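Local coordinates for tetratricopeptide TPR_2 repeat protein (Thermobaculum terrenum, PDB 5DJS) that is of unknown function but joins tetratricopeptide repeats to a GT-B-type region of glycosyl transferase family 41 and holds uridine-5'-diphosphate, at residues H15-Q20 with L46-L51; G116-L121 with I271-M276. The protein carries 1 engineered substitution. All coordinates share one frame; numbering follows the deposited sequence.

Contact 1. Residues H15-Q20 with L46-L51; sequences HAHEAQ and LHLLGL
A16, H17 and Q20 meet L48 where segments 15-20 and 46-51 run nearly parallel, their axes 11.5 Å apart at an angle of 15° and H17 CA lying 8.2 Å from L48 CA. This is alpha-solenoid packing of the tetratricopeptide kind: helix 25-38 intervenes in sequence, so the chain turns back twice and the third helix runs in the direction of the first. L48 bridges most of the gap, meeting the shorter A16 on the other helix. Its CG is anti to the backbone N (chi1 -175°), which extends the branched end toward the other helix. Leucine suits the place because its two methyls can serve different neighbours. CD2 packs against A16 CB at 3.8 Å, where a small alanine leaves room for the incoming branch, while CD1 meets the aliphatic part of Q20, 4.0 Å from its CG. L48 also touches C32 of the intervening helix. H17 uses both its polar edge and its flat face: NE2 is hydrogen-bonded to E44 OE2, one turn before L48, so helix 43-56 holds the ring at its edge through E44, which would be expected to favour its protonated form, and on one face through L48. There L48 CD2 makes a CH-pi contact 4.1 Å from the H17 ring centroid, 25° off the normal and shifted toward the rim beside ND1 and CE1.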
ATOM      1  N   HIS A  15      29.841   3.642   5.300  1.00 87.89           N
ATOM      2  CA  HIS A  15      29.308   4.987   5.010  1.00 93.34           C
ATOM      3  C   HIS A  15      28.048   4.909   4.139  1.00 87.25           C
ATOM      4  O   HIS A  15      27.079   5.637   4.370  1.00 85.52           O
ATOM      5  CB  HIS A  15      30.380   5.871   4.340  1.00102.16           C
ATOM      6  CG  HIS A  15      29.880   7.215   3.888  1.00111.93           C
ATOM      7  ND1 HIS A  15      29.769   7.558   2.557  1.00114.92           N
ATOM      8  CD2 HIS A  15      29.467   8.299   4.590  1.00115.14           C
ATOM      9  CE1 HIS A  15      29.308   8.793   2.457  1.00114.85           C
ATOM     10  NE2 HIS A  15      29.115   9.264   3.675  1.00116.98           N
ATOM     11  N   ALA A  16      28.072   4.015   3.151  1.00 81.78           N
ATOM     12  CA  ALA A  16      26.942   3.818   2.250  1.00 77.23           C
ATOM     13  C   ALA A  16      25.727   3.258   2.978  1.00 75.36           C
ATOM     14  O   ALA A  16      24.606   3.694   2.729  1.00 72.61           O
ATOM     15  CB  ALA A  16      27.336   2.899   1.103  1.00 77.53           C
ATOM     16  N   HIS A  17      25.956   2.293   3.867  1.00 76.71           N
ATOM     17  CA  HIS A  17      24.883   1.716   4.687  1.00 81.47           C
ATOM     18  C   HIS A  17      24.273   2.707   5.699  1.00 82.94           C
ATOM     19  O   HIS A  17      23.071   2.656   5.959  1.00 80.20           O
ATOM     20  CB  HIS A  17      25.366   0.456   5.422  1.00 84.38           C
ATOM     21  CG  HIS A  17      25.431  -0.764   4.556  1.00 86.00           C
ATOM     22  ND1 HIS A  17      24.341  -1.242   3.860  1.00 89.01           N
ATOM     23  CD2 HIS A  17      26.446  -1.619   4.296  1.00 86.43           C
ATOM     24  CE1 HIS A  17      24.687  -2.331   3.196  1.00 88.46           C
ATOM     25  NE2 HIS A  17      25.961  -2.579   3.443  1.00 88.42           N
ATOM     26  N   GLU A  18      25.101   3.574   6.283  1.00 88.12           N
ATOM     27  CA  GLU A  18      24.605   4.641   7.174  1.00 94.29           C
ATOM     28  C   GLU A  18      23.740   5.625   6.397  1.00 91.34           C
ATOM     29  O   GLU A  18      22.619   5.942   6.813  1.00 89.33           O
ATOM     30  CB  GLU A  18      25.756   5.416   7.835  1.00 98.35           C
ATOM     31  CG  GLU A  18      26.451   4.690   8.977  1.00100.53           C
ATOM     32  CD  GLU A  18      27.550   5.527   9.609  1.00102.49           C
ATOM     33  OE1 GLU A  18      27.268   6.677  10.008  1.00106.98           O
ATOM     34  OE2 GLU A  18      28.695   5.035   9.712  1.00 99.62           O
ATOM     35  N   ALA A  19      24.283   6.095   5.272  1.00 87.84           N
ATOM     36  CA  ALA A  19      23.603   7.043   4.385  1.00 89.85           C
ATOM     37  C   ALA A  19      22.204   6.580   3.959  1.00 89.82           C
ATOM     38  O   ALA A  19      21.275   7.387   3.913  1.00 89.15           O
ATOM     39  CB  ALA A  19      24.462   7.325   3.157  1.00 89.22           C
ATOM     40  N   GLN A  20      22.058   5.289   3.663  1.00 90.73           N
ATOM     41  CA  GLN A  20      20.760   4.742   3.253  1.00 94.28           C
ATOM     42  C   GLN A  20      19.817   4.539   4.451  1.00 96.62           C
ATOM     43  O   GLN A  20      18.614   4.780   4.327  1.00100.42           O
ATOM     44  CB  GLN A  20      20.931   3.468   2.397  1.00 93.52           C
ATOM     45  CG  GLN A  20      21.065   2.134   3.135  1.00 92.65           C
ATOM     46  CD  GLN A  20      19.764   1.346   3.267  1.00 90.74           C
ATOM     47  OE1 GLN A  20      18.751   1.656   2.636  1.00 82.16           O
ATOM     48  NE2 GLN A  20      19.800   0.300   4.088  1.00 91.88           N
ATOM     49  N   LEU A  46      26.938  -3.713  -5.580  1.00 48.37           N
ATOM     50  CA  LEU A  46      25.945  -4.066  -6.599  1.00 47.49           C
ATOM     51  C   LEU A  46      24.565  -4.225  -5.975  1.00 47.37           C
ATOM     52  O   LEU A  46      23.606  -3.608  -6.428  1.00 47.43           O
ATOM     53  CB  LEU A  46      26.330  -5.377  -7.307  1.00 46.30           C
ATOM     54  CG  LEU A  46      27.076  -5.383  -8.655  1.00 46.95           C
ATOM     55  CD1 LEU A  46      27.476  -4.016  -9.193  1.00 45.94           C
ATOM     56  CD2 LEU A  46      28.290  -6.293  -8.578  1.00 46.47           C
ATOM     57  N   HIS A  47      24.490  -5.048  -4.931  1.00 46.49           N
ATOM     58  CA  HIS A  47      23.249  -5.261  -4.174  1.00 47.87           C
ATOM     59  C   HIS A  47      22.608  -3.981  -3.606  1.00 47.29           C
ATOM     60  O   HIS A  47      21.399  -3.790  -3.733  1.00 49.07           O
ATOM     61  CB  HIS A  47      23.497  -6.233  -3.022  1.00 46.88           C
ATOM     62  CG  HIS A  47      22.373  -6.289  -2.035  1.00 46.56           C
ATOM     63  ND1 HIS A  47      21.150  -6.840  -2.344  1.00 46.40           N
ATOM     64  CD2 HIS A  47      22.285  -5.859  -0.752  1.00 46.01           C
ATOM     65  CE1 HIS A  47      20.357  -6.755  -1.291  1.00 46.41           C
ATOM     66  NE2 HIS A  47      21.018  -6.158  -0.315  1.00 45.68           N
ATOM     67  N   LEU A  48      23.412  -3.129  -2.975  1.00 46.79           N
ATOM     68  CA  LEU A  48      22.904  -1.906  -2.350  1.00 49.47           C
ATOM     69  C   LEU A  48      22.403  -0.885  -3.382  1.00 47.73           C
ATOM     70  O   LEU A  48      21.332  -0.289  -3.195  1.00 44.21           O
ATOM     71  CB  LEU A  48      23.971  -1.278  -1.442  1.00 51.44           C
ATOM     72  CG  LEU A  48      23.587  -0.043  -0.609  1.00 51.17           C
ATOM     73  CD1 LEU A  48      22.262  -0.215   0.125  1.00 50.21           C
ATOM     74  CD2 LEU A  48      24.699   0.273   0.381  1.00 51.59           C
ATOM     75  N   LEU A  49      23.179  -0.692  -4.453  1.00 45.62           N
ATOM     76  CA  LEU A  49      22.706   0.044  -5.639  1.00 45.82           C
ATOM     77  C   LEU A  49      21.424  -0.549  -6.225  1.00 46.14           C
ATOM     78  O   LEU A  49      20.566   0.182  -6.710  1.00 50.87           O
ATOM     79  CB  LEU A  49      23.760   0.077  -6.740  1.00 46.63           C
ATOM     80  CG  LEU A  49      24.731   1.241  -6.817  1.00 47.81           C
ATOM     81  CD1 LEU A  49      25.769   0.956  -7.886  1.00 50.14           C
ATOM     82  CD2 LEU A  49      24.026   2.541  -7.148  1.00 49.96           C
ATOM     83  N   GLY A  50      21.326  -1.873  -6.205  1.00 45.26           N
ATOM     84  CA  GLY A  50      20.086  -2.583  -6.482  1.00 44.88           C
ATOM     85  C   GLY A  50      18.898  -2.090  -5.678  1.00 47.13           C
ATOM     86  O   GLY A  50      17.903  -1.690  -6.279  1.00 46.92           O
ATOM     87  N   LEU A  51      18.998  -2.115  -4.339  1.00 49.25           N
ATOM     88  CA  LEU A  51      17.908  -1.642  -3.448  1.00 51.62           C
ATOM     89  C   LEU A  51      17.485  -0.229  -3.782  1.00 51.06           C
ATOM     90  O   LEU A  51      16.301   0.042  -3.958  1.00 51.23           O
ATOM     91  CB  LEU A  51      18.321  -1.575  -1.975  1.00 54.57           C
ATOM     92  CG  LEU A  51      18.931  -2.726  -1.218  1.00 57.61           C
ATOM     93  CD1 LEU A  51      18.972  -2.384   0.269  1.00 59.58           C
ATOM     94  CD2 LEU A  51      18.106  -3.955  -1.452  1.00 59.53           C
TER

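Contact 2. Residues G116-L121 with I271-M276; sequences GLYVAL and INTTGM
Y118 meets T273 in an unusual way: a buried join between a helix and an irregular loop, 150 residues apart, is centred on a phenol hydroxyl donating to a backbone carbonyl. Segment 271-276 is part of the loop between strands 263-266 and 281-285 in the GT-B-type region and holds two successive ST turns, while Y118 belongs to helix 111-120. A chi1 of 177° swings the ring out toward the loop, and Y118 OH donates to the backbone O of T273 at 2.6 Å. The bond lies in the carbonyl plane on a lone pair, at a C=O...donor angle of 139°, and the oxygen sits at the ring edge, 3.3 Å from Y118 CE2. Tyrosine suits this place, since its ring packs among buried neighbours, R132 and A136 of helix 129-143 among them, while its hydroxyl reaches a main-chain acceptor; H122 and H247 pack edge-to-face with the ring. N272 brings its CB to 3.2 Å from Y118 OH, and T273 CG2 lies 3.6 Å from the same oxygen. Beyond the carbonyl, the threonines fix the loop's course: each hydroxyl accepts from the backbone N two residues on, and E299 bonds to both. The backbone angles of G275 (phi 89°) would jam a CB against T274 O, which calls for glycine. Its N points to T273 OG1 at 3.0 Å, and M276 N reaches T274 OG1 at 3.3 Å.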
ATOM      1  N   GLY A 116       7.046 -10.416   2.584  1.00 44.63           N
ATOM      2  CA  GLY A 116       7.090 -10.037   1.176  1.00 43.47           C
ATOM      3  C   GLY A 116       6.378 -11.047   0.306  1.00 43.18           C
ATOM      4  O   GLY A 116       5.579 -10.680  -0.557  1.00 43.00           O
ATOM      5  N   LEU A 117       6.657 -12.325   0.559  1.00 42.69           N
ATOM      6  CA  LEU A 117       5.982 -13.427  -0.126  1.00 41.41           C
ATOM      7  C   LEU A 117       4.472 -13.370   0.119  1.00 38.19           C
ATOM      8  O   LEU A 117       3.696 -13.385  -0.837  1.00 39.20           O
ATOM      9  CB  LEU A 117       6.567 -14.775   0.319  1.00 41.90           C
ATOM     10  CG  LEU A 117       5.952 -16.049  -0.261  1.00 42.24           C
ATOM     11  CD1 LEU A 117       6.083 -16.089  -1.774  1.00 44.59           C
ATOM     12  CD2 LEU A 117       6.606 -17.266   0.361  1.00 42.10           C
ATOM     13  N   TYR A 118       4.063 -13.279   1.384  1.00 34.97           N
ATOM     14  CA  TYR A 118       2.636 -13.110   1.742  1.00 34.79           C
ATOM     15  C   TYR A 118       1.959 -11.967   0.983  1.00 34.93           C
ATOM     16  O   TYR A 118       0.888 -12.161   0.404  1.00 34.44           O
ATOM     17  CB  TYR A 118       2.481 -12.881   3.248  1.00 34.18           C
ATOM     18  CG  TYR A 118       1.064 -12.628   3.736  1.00 34.51           C
ATOM     19  CD1 TYR A 118      -0.003 -13.429   3.319  1.00 34.46           C
ATOM     20  CD2 TYR A 118       0.799 -11.605   4.656  1.00 33.73           C
ATOM     21  CE1 TYR A 118      -1.295 -13.196   3.785  1.00 35.38           C
ATOM     22  CE2 TYR A 118      -0.481 -11.373   5.131  1.00 33.80           C
ATOM     23  CZ  TYR A 118      -1.524 -12.163   4.698  1.00 34.63           C
ATOM     24  OH  TYR A 118      -2.787 -11.935   5.193  1.00 34.75           O
ATOM     25  N   VAL A 119       2.596 -10.795   0.990  1.00 34.29           N
ATOM     26  CA  VAL A 119       2.129  -9.639   0.219  1.00 35.08           C
ATOM     27  C   VAL A 119       2.036  -9.968  -1.270  1.00 36.47           C
ATOM     28  O   VAL A 119       0.996  -9.754  -1.891  1.00 37.76           O
ATOM     29  CB  VAL A 119       3.063  -8.427   0.409  1.00 34.07           C
ATOM     30  CG1 VAL A 119       2.796  -7.332  -0.621  1.00 33.26           C
ATOM     31  CG2 VAL A 119       2.909  -7.884   1.816  1.00 33.95           C
ATOM     32  N   ALA A 120       3.126 -10.502  -1.818  1.00 37.65           N
ATOM     33  CA  ALA A 120       3.244 -10.793  -3.250  1.00 38.53           C
ATOM     34  C   ALA A 120       2.114 -11.663  -3.790  1.00 41.97           C
ATOM     35  O   ALA A 120       1.659 -11.449  -4.915  1.00 47.56           O
ATOM     36  CB  ALA A 120       4.584 -11.446  -3.547  1.00 37.90           C
ATOM     37  N   LEU A 121       1.662 -12.631  -2.989  1.00 43.52           N
ATOM     38  CA  LEU A 121       0.559 -13.527  -3.373  1.00 44.11           C
ATOM     39  C   LEU A 121      -0.738 -12.790  -3.751  1.00 42.34           C
ATOM     40  O   LEU A 121      -1.527 -13.288  -4.545  1.00 42.83           O
ATOM     41  CB  LEU A 121       0.283 -14.558  -2.257  1.00 46.44           C
ATOM     42  CG  LEU A 121       0.987 -15.921  -2.332  1.00 47.17           C
ATOM     43  CD1 LEU A 121       2.482 -15.817  -2.561  1.00 47.99           C
ATOM     44  CD2 LEU A 121       0.701 -16.729  -1.073  1.00 46.98           C
ATOM     45  N   ILE A 271      -4.810  -5.127   3.746  1.00 44.24           N
ATOM     46  CA  ILE A 271      -5.648  -5.795   2.730  1.00 44.71           C
ATOM     47  C   ILE A 271      -5.996  -7.234   3.111  1.00 40.06           C
ATOM     48  O   ILE A 271      -6.721  -7.919   2.383  1.00 40.29           O
ATOM     49  CB  ILE A 271      -4.960  -5.814   1.343  1.00 47.79           C
ATOM     50  CG1 ILE A 271      -3.574  -6.467   1.424  1.00 49.38           C
ATOM     51  CG2 ILE A 271      -4.854  -4.396   0.785  1.00 49.11           C
ATOM     52  CD1 ILE A 271      -3.053  -6.955   0.097  1.00 52.27           C
ATOM     53  N   ASN A 272      -5.451  -7.703   4.228  1.00 38.34           N
ATOM     54  CA  ASN A 272      -5.738  -9.040   4.746  1.00 38.80           C
ATOM     55  C   ASN A 272      -5.246  -9.105   6.205  1.00 39.29           C
ATOM     56  O   ASN A 272      -4.689  -8.130   6.733  1.00 39.11           O
ATOM     57  CB  ASN A 272      -5.035 -10.096   3.851  1.00 38.39           C
ATOM     58  CG  ASN A 272      -5.697 -11.491   3.838  1.00 37.99           C
ATOM     59  OD1 ASN A 272      -5.174 -12.370   3.188  1.00 40.08           O
ATOM     60  ND2 ASN A 272      -6.821 -11.696   4.505  1.00 39.45           N
ATOM     61  N   THR A 273      -5.449 -10.242   6.859  1.00 38.41           N
ATOM     62  CA  THR A 273      -5.016 -10.433   8.227  1.00 38.40           C
ATOM     63  C   THR A 273      -3.518 -10.263   8.371  1.00 38.67           C
ATOM     64  O   THR A 273      -2.761 -10.535   7.431  1.00 41.00           O
ATOM     65  CB  THR A 273      -5.436 -11.825   8.758  1.00 40.20           C
ATOM     66  OG1 THR A 273      -5.235 -11.875  10.177  1.00 44.13           O
ATOM     67  CG2 THR A 273      -4.669 -12.982   8.057  1.00 39.84           C
ATOM     68  N   THR A 274      -3.103  -9.795   9.547  1.00 38.14           N
ATOM     69  CA  THR A 274      -1.704  -9.855   9.965  1.00 38.24           C
ATOM     70  C   THR A 274      -1.276 -11.291  10.293  1.00 39.72           C
ATOM     71  O   THR A 274      -0.080 -11.597  10.291  1.00 37.28           O
ATOM     72  CB  THR A 274      -1.456  -9.022  11.232  1.00 39.67           C
ATOM     73  OG1 THR A 274      -2.364  -9.438  12.272  1.00 39.34           O
ATOM     74  CG2 THR A 274      -1.627  -7.528  10.939  1.00 39.58           C
ATOM     75  N   GLY A 275      -2.259 -12.136  10.626  1.00 38.87           N
ATOM     76  CA  GLY A 275      -2.033 -13.499  11.050  1.00 39.16           C
ATOM     77  C   GLY A 275      -1.820 -13.643  12.546  1.00 39.36           C
ATOM     78  O   GLY A 275      -1.779 -14.781  13.050  1.00 39.78           O
ATOM     79  N   MET A 276      -1.721 -12.513  13.259  1.00 37.03           N
ATOM     80  CA  MET A 276      -1.248 -12.483  14.646  1.00 37.84           C
ATOM     81  C   MET A 276      -2.384 -12.658  15.654  1.00 40.92           C
ATOM     82  O   MET A 276      -3.479 -12.146  15.443  1.00 40.73           O
ATOM     83  CB  MET A 276      -0.552 -11.148  14.930  1.00 35.69           C
ATOM     84  CG  MET A 276       0.686 -10.892  14.099  1.00 36.08           C
ATOM     85  SD  MET A 276       1.269  -9.189  14.227  1.00 37.96           S
ATOM     86  CE  MET A 276       1.789  -9.124  15.939  1.00 38.15           C
TER

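Contact 1 closes before contact 2 opens, so the two come in series along the chain. Their centres are about 27 Å apart and their nearest atoms about 13 Å, without touching. They share no helix or strand: contact 1 joins helices 5-21 and 43-56 within the N-terminal helical array, whereas contact 2 involves helix 111-120 and the loop between strands 263-266 and 281-285. Helices 59-72, 77-89 and 93-106 bridge the interval in sequence. Contact 1 thus belongs to the internal stacking of the solenoid, and contact 2 ties helix 111-120, further along the chain, to a loop of the first parallel sheet, nearer the centre of the chain.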